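Local coordinates for L-threonine dehydrogenase (Flavobacterium frigidimaris, PDB 2YY7), which probably oxidises L-threonine at its 3-hydroxyl, using NAD as the cofactor, at residues K4-G9 with N30-D35; D71-A76 with K112-S117; E129-Y134 with S278-I283. All coordinates share one frame; numbering follows the deposited sequence.

Contact 1 (K4-G9 with N30-D35). With NAD (nicotinamide-adenine-dinucleotide), chain E.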
loop_
_atom_site.group_PDB
_atom_site.type_symbol
_atom_site.label_atom_id
_atom_site.label_comp_id
_atom_site.label_asym_id
_atom_site.label_seq_id
_atom_site.Cartn_x
_atom_site.Cartn_y
_atom_site.Cartn_z
ATOM N N LYS A 4 -13.468 2.744 -28.085
ATOM C CA LYS A 4 -12.218 2.824 -28.816
ATOM C C LYS A 4 -11.213 2.421 -27.743
ATOM O O LYS A 4 -10.965 3.171 -26.799
ATOM C CB LYS A 4 -11.968 4.251 -29.297
ATOM C CG LYS A 4 -10.813 4.356 -30.261
ATOM C CD LYS A 4 -11.034 3.469 -31.481
ATOM C CE LYS A 4 -9.879 3.598 -32.459
ATOM N NZ LYS A 4 -9.745 5.008 -32.940
ATOM N N ILE A 5 -10.643 1.233 -27.898
ATOM C CA ILE A 5 -9.733 0.669 -26.912
ATOM C C ILE A 5 -8.231 0.801 -27.145
ATOM O O ILE A 5 -7.738 0.638 -28.259
ATOM C CB ILE A 5 -10.051 -0.836 -26.724
ATOM C CG1 ILE A 5 -11.532 -1.008 -26.367
ATOM C CG2 ILE A 5 -9.157 -1.435 -25.637
ATOM C CD1 ILE A 5 -12.043 -2.432 -26.493
ATOM N N LEU A 6 -7.513 1.087 -26.065
ATOM C CA LEU A 6 -6.062 1.185 -26.104
ATOM C C LEU A 6 -5.517 0.186 -25.091
ATOM O O LEU A 6 -5.782 0.294 -23.890
ATOM C CB LEU A 6 -5.584 2.593 -25.739
ATOM C CG LEU A 6 -4.062 2.722 -25.591
ATOM C CD1 LEU A 6 -3.374 2.383 -26.918
ATOM C CD2 LEU A 6 -3.708 4.137 -25.144
ATOM N N ILE A 7 -4.785 -0.808 -25.580
ATOM C CA ILE A 7 -4.192 -1.807 -24.704
ATOM C C ILE A 7 -2.707 -1.485 -24.562
ATOM O O ILE A 7 -1.959 -1.517 -25.538
ATOM C CB ILE A 7 -4.348 -3.227 -25.283
ATOM C CG1 ILE A 7 -5.832 -3.587 -25.381
ATOM C CG2 ILE A 7 -3.619 -4.231 -24.397
ATOM C CD1 ILE A 7 -6.101 -4.871 -26.127
ATOM N N ILE A 8 -2.295 -1.154 -23.344
ATOM C CA ILE A 8 -0.905 -0.821 -23.065
ATOM C C ILE A 8 -0.241 -2.097 -22.550
ATOM O O ILE A 8 -0.695 -2.684 -21.564
ATOM C CB ILE A 8 -0.823 0.303 -22.011
ATOM C CG1 ILE A 8 -1.610 1.521 -22.507
ATOM C CG2 ILE A 8 0.632 0.693 -21.752
ATOM C CD1 ILE A 8 -1.625 2.686 -21.523
ATOM N N GLY A 9 0.823 -2.521 -23.232
ATOM C CA GLY A 9 1.517 -3.745 -22.874
ATOM C C GLY A 9 0.827 -4.890 -23.595
ATOM O O GLY A 9 0.682 -5.982 -23.052
ATOM N N ASN A 30 -10.788 -0.929 -33.878
ATOM C CA ASN A 30 -11.327 -0.261 -32.696
ATOM C C ASN A 30 -10.433 -0.552 -31.494
ATOM O O ASN A 30 -10.589 0.047 -30.430
ATOM C CB ASN A 30 -12.746 -0.740 -32.391
ATOM C CG ASN A 30 -13.780 -0.087 -33.273
ATOM O OD1 ASN A 30 -13.956 -0.461 -34.429
ATOM N ND2 ASN A 30 -14.468 0.906 -32.733
ATOM N N VAL A 31 -9.499 -1.482 -31.677
ATOM C CA VAL A 31 -8.576 -1.869 -30.617
ATOM C C VAL A 31 -7.145 -1.538 -31.032
ATOM O O VAL A 31 -6.612 -2.113 -31.980
ATOM C CB VAL A 31 -8.676 -3.378 -30.318
ATOM C CG1 VAL A 31 -7.807 -3.730 -29.125
ATOM C CG2 VAL A 31 -10.129 -3.771 -30.068
ATOM N N ILE A 32 -6.531 -0.600 -30.317
ATOM C CA ILE A 32 -5.166 -0.184 -30.607
ATOM C C ILE A 32 -4.213 -0.891 -29.648
ATOM O O ILE A 32 -4.366 -0.792 -28.432
ATOM C CB ILE A 32 -4.990 1.345 -30.416
ATOM C CG1 ILE A 32 -6.106 2.110 -31.140
ATOM C CG2 ILE A 32 -3.616 1.775 -30.918
ATOM C CD1 ILE A 32 -6.150 1.907 -32.638
ATOM N N ALA A 33 -3.238 -1.610 -30.196
ATOM C CA ALA A 33 -2.258 -2.317 -29.380
ATOM C C ALA A 33 -1.024 -1.436 -29.228
ATOM O O ALA A 33 -0.567 -0.836 -30.198
ATOM C CB ALA A 33 -1.877 -3.645 -30.038
ATOM N N SER A 34 -0.495 -1.348 -28.011
ATOM C CA SER A 34 0.689 -0.535 -27.758
ATOM C C SER A 34 1.599 -1.261 -26.781
ATOM O O SER A 34 1.137 -1.993 -25.908
ATOM C CB SER A 34 0.307 0.842 -27.195
ATOM O OG SER A 34 -0.302 0.739 -25.920
ATOM N N ASP A 35 2.899 -1.050 -26.938
ATOM C CA ASP A 35 3.886 -1.701 -26.093
ATOM C C ASP A 35 5.218 -0.989 -26.309
ATOM O O ASP A 35 5.388 -0.272 -27.299
ATOM C CB ASP A 35 3.989 -3.173 -26.497
ATOM C CG ASP A 35 4.607 -4.030 -25.418
ATOM O OD1 ASP A 35 5.838 -3.945 -25.219
ATOM O OD2 ASP A 35 3.852 -4.783 -24.763
HETATM P PA NAD E . 4.027 -9.657 -19.461
HETATM O O1A NAD E . 3.924 -10.932 -20.224
HETATM O O2A NAD E . 5.307 -9.446 -18.737
HETATM O O5B NAD E . 3.625 -8.423 -20.366
HETATM C C5B NAD E . 3.978 -7.115 -20.020
HETATM C C4B NAD E . 4.063 -6.276 -21.272
HETATM O O4B NAD E . 4.239 -4.916 -20.868
HETATM C C3B NAD E . 5.262 -6.681 -22.162
HETATM O O3B NAD E . 4.854 -6.933 -23.517
HETATM C C2B NAD E . 6.227 -5.500 -21.999
HETATM O O2B NAD E . 7.010 -5.274 -23.159
HETATM C C1B NAD E . 5.255 -4.350 -21.693
HETATM N N9A NAD E . 5.917 -3.197 -21.066
HETATM C C8A NAD E . 6.878 -3.244 -20.056
HETATM N N7A NAD E . 7.247 -1.985 -19.777
HETATM C C5A NAD E . 6.525 -1.164 -20.572
HETATM C C6A NAD E . 6.538 0.214 -20.718
HETATM N N6A NAD E . 7.404 0.949 -20.054
HETATM N N1A NAD E . 5.708 0.795 -21.641
HETATM C C2A NAD E . 4.858 0.028 -22.423
HETATM N N3A NAD E . 4.851 -1.350 -22.314
HETATM C C4A NAD E . 5.694 -1.918 -21.392
HETATM O O3 NAD E . 2.906 -9.642 -18.312
HETATM P PN NAD E . 1.416 -10.287 -18.317
HETATM O O1N NAD E . 0.701 -10.057 -19.616
HETATM O O2N NAD E . 1.558 -11.634 -17.702
HETATM O O5D NAD E . 0.690 -9.368 -17.193
HETATM C C5D NAD E . -0.055 -8.199 -17.568
HETATM C C4D NAD E . -0.703 -7.596 -16.291
HETATM O O4D NAD E . -1.437 -8.594 -15.605
HETATM C C3D NAD E . 0.316 -7.084 -15.269
HETATM O O3D NAD E . -0.241 -5.955 -14.602
HETATM C C2D NAD E . 0.405 -8.207 -14.264
HETATM O O2D NAD E . 0.910 -7.690 -13.055
HETATM C C1D NAD E . -1.036 -8.716 -14.223
HETATM N N1N NAD E . -1.070 -10.109 -13.719
HETATM C C2N NAD E . -0.561 -11.132 -14.493
HETATM C C3N NAD E . -0.597 -12.436 -14.010
HETATM C C7N NAD E . -0.159 -13.585 -14.877
HETATM O O7N NAD E . -0.169 -14.826 -14.261
HETATM N N7N NAD E . 0.261 -13.417 -16.143
HETATM C C4N NAD E . -1.126 -12.706 -12.734
HETATM C C5N NAD E . -1.662 -11.662 -11.973
HETATM C C6N NAD E . -1.614 -10.369 -12.455
#
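Ile7 O takes two bonds from Ser34. Ser34 N approaches Ile7 O almost in line with the carbonyl, at 2.9 Å, while its OG comes in from above the carbonyl plane, at 2.8 Å. With chi1 at 65°, OG sits between its own N and C, the setting that lets the hydroxyl fold back onto the neighbouring strand. This belongs to the tightly packed part of two parallel strands, 5-8 and 31-35. Ile32 fixes the same stretch by giving its N to Ile5 O, at 2.7 Å, and taking Ile7 N on its O. On the face with Ile5 and Ile7, Ile7 CD1 touches Val31 CG1, at 3.6 Å, the side chains meeting at a slant; Thr19 and Leu22 of helix 13-26 pack on Ile7, Leu22 also on Ile5. On the other face Leu6 CD1 rests against Ser34 OG and Ile32 CB.

At the start of the pairing Ile5 N bonds Asn30 O at 2.8 Å, but the side chains are looser: Lys4 and Asn30 are partly exposed, the Lys4 chain passes over Asn30 O toward Ile32 CD1, and NZ bonds His67 O.

The far end is the cofactor site. Gly9 N bonds Ser34 O, and a side chain at Gly9 would run into NAD O4B. Asp35 swings its carboxylate to the adenosine ribose: OD1 takes O2B and OD2 takes O3B, each at 2.7 Å, while Arg37 N and Cys11 N hold the two oxygens from the protein side. A carboxylate spent on both ribose hydroxyls would probably repel a 2'-phosphate, consistent with binding NAD rather than NADP.

Contact 2 (D71-A76 with K112-S117); sequences DIYLMA and KIFWPS. With NAD (nicotinamide-adenine-dinucleotide), chain E.
Three backbone hydrogen bonds tie Ile72 and Leu74 to the parallel strand beginning at Lys112: Ile72 N to Lys112 O, Phe114 N to Ile72 O at 2.9 Å, and Leu74 N to Phe114 O.

The charged pair lies at the start of the strands. Asp71 and Lys112 run side by side, but OD1 and NZ stay 4.5 Å apart, too far for a salt bridge. A water spans them instead, donating a hydrogen bond to Asp71 OD1 at 2.6 Å and accepting one from Lys112 NZ at 2.8 Å; NZ also bonds Met227 O.

Apolar contacts fill the middle. Tyr73 CD1 touches Phe114 CB at 3.6 Å, the rings inclined at 39°. The bend at chi2 (-55°) turns the Met75 chain back and brings SD to the edge of the Phe114 ring, 4.0 Å from CE2, a Met-aromatic contact. Leu74 CD2 lies alongside Trp115 CD1, while helix 216-228 packs on Tyr73 and Phe114.

Beyond the paired region come the cofactor contacts: Pro116 CG lies 3.5 Å from NAD O4D, and Ser117 O is 3.2 Å from NAD C6N. Parallel strands whose C-terminal ends open onto a dinucleotide are the hallmark of the Rossmann fold.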
loop_
_atom_site.group_PDB
_atom_site.type_symbol
_atom_site.label_atom_id
_atom_site.label_comp_id
_atom_site.label_asym_id
_atom_site.label_seq_id
_atom_site.Cartn_x
_atom_site.Cartn_y
_atom_site.Cartn_z
ATOM N N ASP A 71 -11.534 3.697 -23.725
ATOM C CA ASP A 71 -11.174 2.679 -22.735
ATOM C C ASP A 71 -9.683 2.321 -22.761
ATOM O O ASP A 71 -9.093 2.146 -23.825
ATOM C CB ASP A 71 -11.950 1.375 -22.972
ATOM C CG ASP A 71 -13.453 1.536 -22.847
ATOM O OD1 ASP A 71 -14.112 0.511 -22.561
ATOM O OD2 ASP A 71 -13.978 2.653 -23.043
ATOM N N ILE A 72 -9.082 2.190 -21.584
ATOM C CA ILE A 72 -7.678 1.809 -21.504
ATOM C C ILE A 72 -7.497 0.575 -20.630
ATOM O O ILE A 72 -8.006 0.515 -19.508
ATOM C CB ILE A 72 -6.788 2.941 -20.925
ATOM C CG1 ILE A 72 -6.652 4.077 -21.942
ATOM C CG2 ILE A 72 -5.394 2.387 -20.569
ATOM C CD1 ILE A 72 -5.672 5.157 -21.531
ATOM N N TYR A 73 -6.800 -0.418 -21.176
ATOM C CA TYR A 73 -6.475 -1.639 -20.449
ATOM C C TYR A 73 -4.965 -1.525 -20.223
ATOM O O TYR A 73 -4.176 -1.727 -21.151
ATOM C CB TYR A 73 -6.782 -2.889 -21.287
ATOM C CG TYR A 73 -8.255 -3.159 -21.513
ATOM C CD1 TYR A 73 -8.881 -4.266 -20.929
ATOM C CD2 TYR A 73 -9.020 -2.322 -22.325
ATOM C CE1 TYR A 73 -10.237 -4.535 -21.155
ATOM C CE2 TYR A 73 -10.378 -2.579 -22.557
ATOM C CZ TYR A 73 -10.978 -3.686 -21.970
ATOM O OH TYR A 73 -12.313 -3.939 -22.200
ATOM N N LEU A 74 -4.571 -1.170 -19.001
ATOM C CA LEU A 74 -3.158 -1.012 -18.644
ATOM C C LEU A 74 -2.576 -2.333 -18.150
ATOM O O LEU A 74 -2.725 -2.700 -16.980
ATOM C CB LEU A 74 -3.013 0.054 -17.557
ATOM C CG LEU A 74 -1.631 0.282 -16.930
ATOM C CD1 LEU A 74 -0.630 0.706 -17.989
ATOM C CD2 LEU A 74 -1.745 1.349 -15.857
ATOM N N MET A 75 -1.899 -3.036 -19.047
ATOM C CA MET A 75 -1.323 -4.330 -18.725
ATOM C C MET A 75 0.170 -4.277 -18.442
ATOM O O MET A 75 0.729 -5.234 -17.919
ATOM C CB MET A 75 -1.583 -5.304 -19.875
ATOM C CG MET A 75 -3.022 -5.294 -20.366
ATOM S SD MET A 75 -4.214 -5.613 -19.039
ATOM C CE MET A 75 -4.206 -7.405 -19.007
ATOM N N ALA A 76 0.814 -3.166 -18.781
ATOM C CA ALA A 76 2.252 -3.031 -18.573
ATOM C C ALA A 76 2.646 -2.948 -17.104
ATOM O O ALA A 76 2.050 -2.202 -16.329
ATOM C CB ALA A 76 2.783 -1.801 -19.331
ATOM N N LYS A 112 -13.251 4.806 -19.340
ATOM C CA LYS A 112 -13.150 3.624 -18.499
ATOM C C LYS A 112 -11.736 3.051 -18.452
ATOM O O LYS A 112 -10.958 3.192 -19.397
ATOM C CB LYS A 112 -14.128 2.566 -19.031
ATOM C CG LYS A 112 -14.350 1.345 -18.143
ATOM C CD LYS A 112 -15.296 0.337 -18.816
ATOM C CE LYS A 112 -16.681 0.931 -19.068
ATOM N NZ LYS A 112 -17.615 -0.049 -19.721
ATOM N N ILE A 113 -11.418 2.391 -17.346
ATOM C CA ILE A 113 -10.106 1.797 -17.170
ATOM C C ILE A 113 -10.174 0.387 -16.618
ATOM O O ILE A 113 -11.004 0.083 -15.753
ATOM C CB ILE A 113 -9.244 2.601 -16.159
ATOM C CG1 ILE A 113 -8.934 3.993 -16.702
ATOM C CG2 ILE A 113 -7.949 1.843 -15.858
ATOM C CD1 ILE A 113 -8.299 4.905 -15.672
ATOM N N PHE A 114 -9.314 -0.476 -17.143
ATOM C CA PHE A 114 -9.178 -1.815 -16.605
ATOM C C PHE A 114 -7.715 -1.880 -16.195
ATOM O O PHE A 114 -6.823 -1.565 -16.990
ATOM C CB PHE A 114 -9.415 -2.940 -17.613
ATOM C CG PHE A 114 -9.068 -4.303 -17.048
ATOM C CD1 PHE A 114 -9.913 -4.920 -16.122
ATOM C CD2 PHE A 114 -7.843 -4.906 -17.341
ATOM C CE1 PHE A 114 -9.546 -6.109 -15.490
ATOM C CE2 PHE A 114 -7.460 -6.099 -16.714
ATOM C CZ PHE A 114 -8.315 -6.701 -15.783
ATOM N N TRP A 115 -7.476 -2.265 -14.952
ATOM C CA TRP A 115 -6.125 -2.394 -14.436
ATOM C C TRP A 115 -6.139 -3.646 -13.573
ATOM O O TRP A 115 -6.891 -3.733 -12.608
ATOM C CB TRP A 115 -5.748 -1.179 -13.592
ATOM C CG TRP A 115 -4.439 -1.368 -12.886
ATOM C CD1 TRP A 115 -3.188 -1.299 -13.431
ATOM C CD2 TRP A 115 -4.262 -1.747 -11.519
ATOM N NE1 TRP A 115 -2.242 -1.615 -12.488
ATOM C CE2 TRP A 115 -2.875 -1.895 -11.304
ATOM C CE3 TRP A 115 -5.142 -1.982 -10.454
ATOM C CZ2 TRP A 115 -2.345 -2.268 -10.063
ATOM C CZ3 TRP A 115 -4.615 -2.354 -9.218
ATOM C CH2 TRP A 115 -3.229 -2.491 -9.035
ATOM N N PRO A 116 -5.313 -4.641 -13.915
ATOM C CA PRO A 116 -5.309 -5.861 -13.115
ATOM C C PRO A 116 -4.386 -5.839 -11.908
ATOM O O PRO A 116 -3.274 -5.302 -11.959
ATOM C CB PRO A 116 -4.887 -6.912 -14.122
ATOM C CG PRO A 116 -3.819 -6.162 -14.905
ATOM C CD PRO A 116 -4.466 -4.794 -15.117
ATOM N N SER A 117 -4.877 -6.412 -10.817
ATOM C CA SER A 117 -4.096 -6.537 -9.599
ATOM C C SER A 117 -3.624 -7.982 -9.673
ATOM O O SER A 117 -3.598 -8.570 -10.761
ATOM C CB SER A 117 -4.971 -6.334 -8.362
ATOM O OG SER A 117 -4.204 -6.448 -7.173
HETATM P PA NAD E . 4.027 -9.657 -19.461
HETATM O O1A NAD E . 3.924 -10.932 -20.224
HETATM O O2A NAD E . 5.307 -9.446 -18.737
HETATM O O5B NAD E . 3.625 -8.423 -20.366
HETATM C C5B NAD E . 3.978 -7.115 -20.020
HETATM C C4B NAD E . 4.063 -6.276 -21.272
HETATM O O4B NAD E . 4.239 -4.916 -20.868
HETATM C C3B NAD E . 5.262 -6.681 -22.162
HETATM O O3B NAD E . 4.854 -6.933 -23.517
HETATM C C2B NAD E . 6.227 -5.500 -21.999
HETATM O O2B NAD E . 7.010 -5.274 -23.159
HETATM C C1B NAD E . 5.255 -4.350 -21.693
HETATM N N9A NAD E . 5.917 -3.197 -21.066
HETATM C C8A NAD E . 6.878 -3.244 -20.056
HETATM N N7A NAD E . 7.247 -1.985 -19.777
HETATM C C5A NAD E . 6.525 -1.164 -20.572
HETATM C C6A NAD E . 6.538 0.214 -20.718
HETATM N N6A NAD E . 7.404 0.949 -20.054
HETATM N N1A NAD E . 5.708 0.795 -21.641
HETATM C C2A NAD E . 4.858 0.028 -22.423
HETATM N N3A NAD E . 4.851 -1.350 -22.314
HETATM C C4A NAD E . 5.694 -1.918 -21.392
HETATM O O3 NAD E . 2.906 -9.642 -18.312
HETATM P PN NAD E . 1.416 -10.287 -18.317
HETATM O O1N NAD E . 0.701 -10.057 -19.616
HETATM O O2N NAD E . 1.558 -11.634 -17.702
HETATM O O5D NAD E . 0.690 -9.368 -17.193
HETATM C C5D NAD E . -0.055 -8.199 -17.568
HETATM C C4D NAD E . -0.703 -7.596 -16.291
HETATM O O4D NAD E . -1.437 -8.594 -15.605
HETATM C C3D NAD E . 0.316 -7.084 -15.269
HETATM O O3D NAD E . -0.241 -5.955 -14.602
HETATM C C2D NAD E . 0.405 -8.207 -14.264
HETATM O O2D NAD E . 0.910 -7.690 -13.055
HETATM C C1D NAD E . -1.036 -8.716 -14.223
HETATM N N1N NAD E . -1.070 -10.109 -13.719
HETATM C C2N NAD E . -0.561 -11.132 -14.493
HETATM C C3N NAD E . -0.597 -12.436 -14.010
HETATM C C7N NAD E . -0.159 -13.585 -14.877
HETATM O O7N NAD E . -0.169 -14.826 -14.261
HETATM N N7N NAD E . 0.261 -13.417 -16.143
HETATM C C4N NAD E . -1.126 -12.706 -12.734
HETATM C C5N NAD E . -1.662 -11.662 -11.973
HETATM C C6N NAD E . -1.614 -10.369 -12.455
HETATM O O HOH W 1 -16.639 -0.175 -22.338
HETATM O O HOH W 2 0.876 -0.893 -13.638
#

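Contact 3 (E129-Y134 with S278-I283)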
loop_
_atom_site.group_PDB
_atom_site.type_symbol
_atom_site.label_atom_id
_atom_site.label_comp_id
_atom_site.label_asym_id
_atom_site.label_seq_id
_atom_site.Cartn_x
_atom_site.Cartn_y
_atom_site.Cartn_z
ATOM N N GLU A 129 -6.576 -20.664 2.712
ATOM C CA GLU A 129 -7.627 -21.369 1.988
ATOM C C GLU A 129 -8.887 -20.516 1.846
ATOM O O GLU A 129 -9.325 -19.877 2.797
ATOM C CB GLU A 129 -7.954 -22.691 2.691
ATOM C CG GLU A 129 -8.540 -23.737 1.753
ATOM C CD GLU A 129 -7.516 -24.285 0.764
ATOM O OE1 GLU A 129 -7.903 -24.605 -0.377
ATOM O OE2 GLU A 129 -6.327 -24.413 1.129
ATOM N N ASN A 130 -9.465 -20.511 0.648
ATOM C CA ASN A 130 -10.662 -19.722 0.369
ATOM C C ASN A 130 -10.507 -18.289 0.883
ATOM O O ASN A 130 -11.378 -17.761 1.573
ATOM C CB ASN A 130 -11.894 -20.375 1.006
ATOM C CG ASN A 130 -12.163 -21.767 0.458
ATOM O OD1 ASN A 130 -11.400 -22.701 0.700
ATOM N ND2 ASN A 130 -13.246 -21.906 -0.292
ATOM N N THR A 131 -9.384 -17.668 0.541
ATOM C CA THR A 131 -9.102 -16.297 0.959
ATOM C C THR A 131 -10.274 -15.379 0.625
ATOM O O THR A 131 -10.721 -15.324 -0.525
ATOM C CB THR A 131 -7.848 -15.761 0.256
ATOM O OG1 THR A 131 -6.761 -16.669 0.477
ATOM C CG2 THR A 131 -7.476 -14.384 0.806
ATOM N N PRO A 132 -10.786 -14.646 1.628
ATOM C CA PRO A 132 -11.914 -13.721 1.459
ATOM C C PRO A 132 -11.552 -12.477 0.642
ATOM O O PRO A 132 -10.376 -12.145 0.493
ATOM C CB PRO A 132 -12.281 -13.346 2.899
ATOM C CG PRO A 132 -11.715 -14.483 3.730
ATOM C CD PRO A 132 -10.405 -14.749 3.047
ATOM N N GLN A 133 -12.572 -11.794 0.125
ATOM C CA GLN A 133 -12.382 -10.570 -0.645
ATOM C C GLN A 133 -11.773 -9.506 0.273
ATOM O O GLN A 133 -10.894 -8.744 -0.131
ATOM C CB GLN A 133 -13.725 -10.068 -1.185
ATOM C CG GLN A 133 -13.691 -8.628 -1.712
ATOM C CD GLN A 133 -12.953 -8.494 -3.030
ATOM O OE1 GLN A 133 -12.217 -7.530 -3.246
ATOM N NE2 GLN A 133 -13.165 -9.450 -3.929
ATOM N N TYR A 134 -12.263 -9.456 1.508
ATOM C CA TYR A 134 -11.771 -8.508 2.504
ATOM C C TYR A 134 -11.027 -9.326 3.554
ATOM O O TYR A 134 -11.635 -10.109 4.286
ATOM C CB TYR A 134 -12.944 -7.764 3.148
ATOM C CG TYR A 134 -13.796 -6.995 2.160
ATOM C CD1 TYR A 134 -13.383 -5.760 1.661
ATOM C CD2 TYR A 134 -15.012 -7.511 1.713
ATOM C CE1 TYR A 134 -14.164 -5.054 0.743
ATOM C CE2 TYR A 134 -15.796 -6.821 0.798
ATOM C CZ TYR A 134 -15.371 -5.596 0.317
ATOM O OH TYR A 134 -16.156 -4.920 -0.586
ATOM N N SER A 278 4.379 -17.178 0.547
ATOM C CA SER A 278 3.732 -16.030 1.174
ATOM C C SER A 278 2.334 -15.782 0.597
ATOM O O SER A 278 1.636 -14.863 1.030
ATOM C CB SER A 278 4.581 -14.767 1.013
ATOM O OG SER A 278 4.450 -14.222 -0.286
ATOM N N TRP A 279 1.925 -16.602 -0.372
ATOM C CA TRP A 279 0.605 -16.453 -0.989
ATOM C C TRP A 279 -0.376 -17.545 -0.573
ATOM O O TRP A 279 0.024 -18.609 -0.102
ATOM C CB TRP A 279 0.698 -16.488 -2.519
ATOM C CG TRP A 279 1.484 -15.394 -3.147
ATOM C CD1 TRP A 279 1.938 -14.250 -2.552
ATOM C CD2 TRP A 279 1.887 -15.324 -4.517
ATOM N NE1 TRP A 279 2.598 -13.471 -3.473
ATOM C CE2 TRP A 279 2.581 -14.107 -4.688
ATOM C CE3 TRP A 279 1.726 -16.173 -5.622
ATOM C CZ2 TRP A 279 3.115 -13.717 -5.919
ATOM C CZ3 TRP A 279 2.257 -15.784 -6.849
ATOM C CH2 TRP A 279 2.943 -14.567 -6.985
ATOM N N PRO A 280 -1.683 -17.286 -0.751
ATOM C CA PRO A 280 -2.756 -18.229 -0.413
ATOM C C PRO A 280 -2.715 -19.446 -1.333
ATOM O O PRO A 280 -2.021 -19.440 -2.350
ATOM C CB PRO A 280 -4.025 -17.407 -0.633
ATOM C CG PRO A 280 -3.572 -16.000 -0.396
ATOM C CD PRO A 280 -2.244 -15.969 -1.100
ATOM N N ALA A 281 -3.468 -20.482 -0.975
ATOM C CA ALA A 281 -3.524 -21.696 -1.781
ATOM C C ALA A 281 -4.748 -21.662 -2.694
ATOM O O ALA A 281 -4.694 -22.132 -3.837
ATOM C CB ALA A 281 -3.576 -22.932 -0.869
ATOM N N SER A 282 -5.847 -21.108 -2.186
ATOM C CA SER A 282 -7.099 -21.005 -2.941
ATOM C C SER A 282 -7.806 -19.688 -2.606
ATOM O O SER A 282 -7.648 -19.156 -1.509
ATOM C CB SER A 282 -8.013 -22.189 -2.611
ATOM O OG SER A 282 -8.340 -22.189 -1.234
ATOM N N ILE A 283 -8.611 -19.191 -3.543
ATOM C CA ILE A 283 -9.299 -17.907 -3.388
ATOM C C ILE A 283 -10.832 -17.960 -3.439
ATOM O O ILE A 283 -11.405 -18.685 -4.249
ATOM C CB ILE A 283 -8.829 -16.925 -4.505
ATOM C CG1 ILE A 283 -7.310 -16.728 -4.434
ATOM C CG2 ILE A 283 -9.575 -15.597 -4.398
ATOM C CD1 ILE A 283 -6.829 -15.986 -3.213
#
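Ser282 OG is gripped by two groups of the facing loop: it accepts from Asn130 N at 2.8 Å in a nearly straight bond (173°) and donates to Glu129 OE1 at 2.6 Å, meeting that oxygen from above the carboxylate plane, 69° out of it. These are two irregular loops joined by a single beta bridge, Thr131 with Ile283. One loop follows strand 112-118 of the Rossmann sheet; the other leads into helix 286-292 near the C-terminal end. Thr131 N bonds Ser282 O at 3.1 Å, and a second backbone bond, with Asp284 just beyond, completes the bridge, so Ser282 serves the other loop with both its side chain and its carbonyl. A chi1 of 61° points OG at the Asn130 amide. An alanine here would probably leave Asn130 N without its side-chain acceptor and the Glu129 carboxylate without the hydroxyl that holds it, freer to turn. Few other contacts add to these. On the exposed side Glu129 OE2 lies 3.7 Å from Ala281 CB. Further in, Ile283 CD1 meets Thr131 CB at 3.6 Å, and Pro212 of strand 211-215 packs against Ile283. The Thr131 hydroxyl bonds Pro127 O, within its own loop, and OG1 also presses on the ring of Pro280, 3.0 Å from its CB.

Contacts 1 and 2 belong to one sheet, their centres 10 Å apart. Strands 5-8 and 71-74 are direct neighbours: Leu6 N lies 2.9 Å from Asp71 O and Ile8 O lies 2.8 Å from Met75 N, both probable hydrogen bonds, and Ile5 CG2 packs on Tyr73 CD2. Both touch one NAD: contact 1 holds the adenosine ribose, while contact 2 meets the adenine through Ala76 and the nicotinamide end through residues 116-117. Contact 3 stands apart, centred about 23 Å from contact 2 and 32 Å from contact 1, on the opposite side of the chain's centre from the latter. It touches neither, and the Ile283 side chain stops about 11 Å from the cofactor.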